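Local coordinates for protein succinylglutamate desuccinylase/aspartoacylase (Ruegeria sp. TM1040, PDB 3NA6) that probably hydrolyses the amide bond of an N-acyl amino acid such as N-succinylglutamate, as a zinc-dependent desuccinylase or aspartoacylase, at residues Glu62-Val67 with Phe144-Lys149; Leu151-Phe156 with Leu308-Phe313. All coordinates share one frame; numbering follows the deposited sequence.

Both contacts are buried, but they differ in depth and chemistry. Contact 1 lies about 6 Å from the centre of the chain (centre to centre) and joins the start of helix 64-75 to the loop after strand 140-143 by carboxylates, a serine and ordered waters. Contact 2, about 14 Å from that centre, is antiparallel strand pairing between 151-153 and 306-312, with aromatic and aliphatic side chains around the backbone ladder. The two follow each other along the chain and touch directly: G147 CA packs 3.8 Å from F153 CE1, and K149 O 3.4 Å from F313 CD2. A second subunit reaches both.

Contact 1: residues Glu62-Val67 with Phe144-Lys149; sequences EYEGPV and FHSGGK
E62 lies along the backbone of S146 and G148, its CB 4.0 Å from the CB of S146. The next atom, CG, passes 3.7 Å from G148 N. With chi2 at 174° the chain stays extended and carries the carboxylate over the S146 peptide. There OE1 accepts the S146 N-H at 3.0 Å in a nearly straight bond (167°), the donor coming from well above the carboxylate plane. A water 2.7 Å from E62 OE1 also lies beside F144 O. The other oxygen, OE2, turns to H59, whose ND1 is its hydrogen-bond partner; R101 makes only a long, weak ion pair with the same oxygen. With an alanine here, S146 N would probably lose this acceptor and H59 its carboxylate mate, leaving that imidazole freer to turn. E64 grips the same serine by its side chain: bent at chi2 (78°), it brings OE1 to within 2.7 Å of S146 OG, the hydroxyl again approaching from above the carboxylate plane, while OE2 bonds to S221 OG. A second water takes the G65 N-H and donates to S146 OG, tying the first turn of helix 64-75 to the loop. Behind it, G65 sets its CA over one face of the F144 ring, 3.8 Å from the ring centroid, a CH-pi contact. A side chain at G65 would run into F144 CB; having none lets the helix come this close. H145, next to S146, hydrogen-bonds through NE2 to D143, and its ring meets that of H59. H59, E62 and H145 direct donor atoms at one common point, consistent with the HxxE-plus-histidine zinc site of the carboxypeptidase-like fold to which aspartoacylases belong; the structure holds no metal there.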
# COMPACT_ATOMS: atom_id res chain seq x y z
N GLU A 62 0.41 23.57 1.80
CA GLU A 62 0.50 24.96 2.29
C GLU A 62 -0.30 25.86 1.32
O GLU A 62 0.13 26.07 0.19
CB GLU A 62 1.96 25.39 2.37
CG GLU A 62 2.72 24.59 3.49
CD GLU A 62 4.23 24.85 3.52
OE1 GLU A 62 4.70 25.90 2.98
OE2 GLU A 62 4.97 24.01 4.11
N TYR A 63 -1.43 26.38 1.77
CA TYR A 63 -2.49 26.83 0.85
C TYR A 63 -2.71 28.31 0.68
O TYR A 63 -3.35 28.71 -0.28
CB TYR A 63 -3.82 26.18 1.25
CG TYR A 63 -3.74 24.67 1.10
CD1 TYR A 63 -3.85 24.09 -0.15
CD2 TYR A 63 -3.51 23.85 2.18
CE1 TYR A 63 -3.75 22.71 -0.33
CE2 TYR A 63 -3.42 22.46 2.02
CZ TYR A 63 -3.51 21.91 0.77
OH TYR A 63 -3.41 20.57 0.62
N GLU A 64 -2.24 29.15 1.59
CA GLU A 64 -2.53 30.58 1.48
C GLU A 64 -1.97 31.19 0.18
O GLU A 64 -2.66 31.95 -0.52
CB GLU A 64 -1.99 31.39 2.66
CG GLU A 64 -2.79 31.34 3.99
CD GLU A 64 -2.55 30.06 4.79
OE1 GLU A 64 -1.70 29.24 4.35
OE2 GLU A 64 -3.19 29.90 5.87
N GLY A 65 -0.71 30.88 -0.13
CA GLY A 65 -0.08 31.43 -1.33
C GLY A 65 -0.81 30.99 -2.58
O GLY A 65 -1.17 31.80 -3.42
N PRO A 66 -1.10 29.69 -2.68
CA PRO A 66 -1.86 29.23 -3.83
C PRO A 66 -3.20 29.93 -4.07
O PRO A 66 -3.56 30.22 -5.22
CB PRO A 66 -2.02 27.75 -3.53
CG PRO A 66 -0.73 27.40 -2.88
CD PRO A 66 -0.47 28.56 -1.97
N VAL A 67 -3.96 30.20 -3.00
CA VAL A 67 -5.21 30.95 -3.14
C VAL A 67 -4.93 32.36 -3.69
O VAL A 67 -5.57 32.81 -4.65
CB VAL A 67 -5.97 31.02 -1.80
CG1 VAL A 67 -7.15 32.00 -1.90
CG2 VAL A 67 -6.45 29.61 -1.41
N PHE A 144 5.74 31.81 -1.01
CA PHE A 144 4.82 31.67 0.11
C PHE A 144 5.02 30.34 0.79
O PHE A 144 5.12 29.30 0.12
CB PHE A 144 3.35 31.70 -0.38
CG PHE A 144 2.86 33.06 -0.77
CD1 PHE A 144 2.29 33.89 0.16
CD2 PHE A 144 2.97 33.52 -2.08
CE1 PHE A 144 1.79 35.13 -0.20
CE2 PHE A 144 2.51 34.75 -2.44
CZ PHE A 144 1.91 35.57 -1.50
N HIS A 145 5.09 30.37 2.11
CA HIS A 145 5.00 29.18 2.93
C HIS A 145 3.99 29.34 4.05
O HIS A 145 3.61 30.44 4.43
CB HIS A 145 6.34 28.83 3.57
CG HIS A 145 7.36 28.35 2.59
ND1 HIS A 145 7.72 27.03 2.48
CD2 HIS A 145 8.10 29.02 1.67
CE1 HIS A 145 8.63 26.90 1.53
NE2 HIS A 145 8.87 28.09 1.02
N SER A 146 3.56 28.18 4.54
CA SER A 146 2.73 28.04 5.75
C SER A 146 3.24 26.77 6.46
O SER A 146 4.15 26.10 5.96
CB SER A 146 1.25 27.95 5.37
OG SER A 146 0.94 29.11 4.60
N GLY A 147 2.70 26.47 7.64
CA GLY A 147 3.20 25.36 8.42
C GLY A 147 3.07 23.98 7.81
O GLY A 147 3.90 23.11 8.05
N GLY A 148 2.04 23.78 7.01
CA GLY A 148 1.73 22.45 6.49
C GLY A 148 0.86 21.70 7.49
O GLY A 148 0.50 22.24 8.53
N LYS A 149 0.60 20.42 7.20
CA LYS A 149 -0.30 19.60 8.02
C LYS A 149 0.15 19.41 9.47
O LYS A 149 -0.65 19.15 10.34
CB LYS A 149 -0.50 18.22 7.37
CG LYS A 149 -1.48 18.21 6.20
CD LYS A 149 -1.49 16.82 5.50
CE LYS A 149 -2.61 16.75 4.47
NZ LYS A 149 -2.55 15.51 3.69
O HOH W 1 2.33 27.67 -0.20
O HOH W 2 4.78 26.48 0.36
O HOH W 3 1.25 29.53 1.59

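Contact 2: residues Leu151-Phe156 with Leu308-Phe313; sequences LDFVPF and LISRHF
S310 holds its hydroxyl over one face of the F153 ring, offset toward the rim, with OG 3.3 Å from CE2. Its chi1 of -170° swings OG away from its own backbone N and across to the neighbouring strand, and the serine CB follows along the same side of the ring. W34 of a third subunit packs against both residues. D152 and R311, whose side chains lie on the face opposite F153 and S310, form a hydrogen-bonded antiparallel pair, D152 N to R311 O at 3.0 Å and R311 N to D152 O at 2.9 Å. By this pairing strand 151-153, from the catalytic region, adds itself to the antiparallel sheet of the C-terminal part of the chain, a second domain being a familiar feature of aspartoacylases. Strand 306-312 carries a classic beta bulge here, I309 and S310 both facing V325 of strand 322-327. One residue beyond the F153-S310 pair, V154 N still reaches I309 O at 3.1 Å, and V154 CG2 packs 4.0 Å from I309 CB, the two side chains crossing at a slant. R311 lays its CG against D152 CB, then bends at chi3 (-65°) and turns along its own strand toward the next residue. NE, at 2.8 Å, and NH2 both donate to H312 O, which lies in the guanidinium plane, so the group is held side-on by two nitrogens sharing one acceptor. NH1 bonds to S217 O of a second subunit. The charged ends of D152 and R311 do not meet; OD2 and NE stay 5.8 Å apart. F313 sets CD1 4.0 Å from D152 CB, while F313 CB presses on L151 N.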
# COMPACT_ATOMS: atom_id res chain seq x y z
N LEU A 151 2.23 21.62 11.37
CA LEU A 151 2.70 22.81 12.10
C LEU A 151 1.77 24.00 11.88
O LEU A 151 1.12 24.13 10.82
CB LEU A 151 4.10 23.22 11.62
CG LEU A 151 5.36 22.50 12.07
CD1 LEU A 151 6.53 23.20 11.39
CD2 LEU A 151 5.55 22.47 13.61
N ASP A 152 1.74 24.89 12.85
CA ASP A 152 0.98 26.15 12.72
C ASP A 152 1.83 27.27 13.28
O ASP A 152 2.54 27.06 14.24
CB ASP A 152 -0.35 26.02 13.43
CG ASP A 152 -1.39 27.02 12.96
OD1 ASP A 152 -1.10 27.87 12.10
OD2 ASP A 152 -2.51 26.97 13.53
N PHE A 153 1.79 28.42 12.63
CA PHE A 153 2.60 29.57 12.97
C PHE A 153 1.72 30.81 13.08
O PHE A 153 0.72 30.91 12.39
CB PHE A 153 3.59 29.88 11.84
CG PHE A 153 4.72 28.93 11.72
CD1 PHE A 153 4.62 27.84 10.89
CD2 PHE A 153 5.92 29.15 12.38
CE1 PHE A 153 5.68 26.98 10.73
CE2 PHE A 153 6.99 28.27 12.22
CZ PHE A 153 6.85 27.18 11.38
N VAL A 154 2.12 31.77 13.92
CA VAL A 154 1.55 33.10 13.80
C VAL A 154 1.90 33.60 12.39
O VAL A 154 2.95 33.24 11.87
CB VAL A 154 2.07 34.09 14.88
CG1 VAL A 154 1.58 33.66 16.27
CG2 VAL A 154 3.59 34.21 14.86
N PRO A 155 1.02 34.42 11.77
CA PRO A 155 1.27 34.76 10.36
C PRO A 155 2.33 35.82 10.20
O PRO A 155 2.07 36.98 10.55
CB PRO A 155 -0.08 35.22 9.86
CG PRO A 155 -0.79 35.77 11.14
CD PRO A 155 -0.30 34.89 12.25
N PHE A 156 3.53 35.44 9.73
CA PHE A 156 4.61 36.42 9.53
C PHE A 156 5.16 36.50 8.11
O PHE A 156 5.08 35.56 7.32
CB PHE A 156 5.75 36.28 10.58
CG PHE A 156 6.51 35.00 10.51
CD1 PHE A 156 7.54 34.84 9.59
CD2 PHE A 156 6.23 33.96 11.36
CE1 PHE A 156 8.27 33.64 9.55
CE2 PHE A 156 6.96 32.78 11.31
CZ PHE A 156 7.97 32.62 10.40
N LEU A 308 3.75 32.34 22.06
CA LEU A 308 3.83 31.13 21.27
C LEU A 308 3.76 31.51 19.80
O LEU A 308 2.78 32.14 19.33
CB LEU A 308 2.69 30.21 21.64
CG LEU A 308 2.65 28.90 20.91
CD1 LEU A 308 3.69 27.94 21.50
CD2 LEU A 308 1.23 28.34 20.96
N ILE A 309 4.81 31.15 19.06
CA ILE A 309 4.88 31.53 17.67
C ILE A 309 4.73 30.34 16.72
O ILE A 309 4.41 30.53 15.55
CB ILE A 309 6.16 32.39 17.33
CG1 ILE A 309 7.44 31.59 17.53
CG2 ILE A 309 6.18 33.70 18.14
CD1 ILE A 309 8.68 32.31 16.99
N SER A 310 4.97 29.13 17.21
CA SER A 310 4.82 27.93 16.41
C SER A 310 4.35 26.79 17.28
O SER A 310 4.72 26.73 18.45
CB SER A 310 6.16 27.54 15.77
OG SER A 310 5.93 26.51 14.81
N ARG A 311 3.53 25.90 16.74
CA ARG A 311 3.12 24.70 17.49
C ARG A 311 2.98 23.48 16.61
O ARG A 311 2.64 23.60 15.44
CB ARG A 311 1.81 24.92 18.24
CG ARG A 311 0.63 25.44 17.40
CD ARG A 311 -0.74 25.12 18.05
NE ARG A 311 -0.97 23.66 18.10
CZ ARG A 311 -2.07 23.07 18.57
NH1 ARG A 311 -3.06 23.78 19.05
NH2 ARG A 311 -2.17 21.74 18.57
N HIS A 312 3.23 22.31 17.20
CA HIS A 312 2.85 21.05 16.58
C HIS A 312 1.35 21.12 16.39
O HIS A 312 0.64 21.47 17.33
CB HIS A 312 3.19 19.89 17.53
CG HIS A 312 2.74 18.55 17.05
ND1 HIS A 312 3.46 17.80 16.13
CD2 HIS A 312 1.68 17.79 17.41
CE1 HIS A 312 2.82 16.66 15.91
NE2 HIS A 312 1.75 16.62 16.68
N PHE A 313 0.87 20.74 15.20
CA PHE A 313 -0.57 20.82 14.92
C PHE A 313 -1.44 19.59 15.30
O PHE A 313 -2.39 19.74 16.05
CB PHE A 313 -0.75 21.24 13.46
CG PHE A 313 -2.17 21.51 13.08
CD1 PHE A 313 -2.70 22.76 13.27
CD2 PHE A 313 -2.94 20.54 12.47
CE1 PHE A 313 -3.99 23.04 12.91
CE2 PHE A 313 -4.23 20.82 12.09
CZ PHE A 313 -4.74 22.09 12.31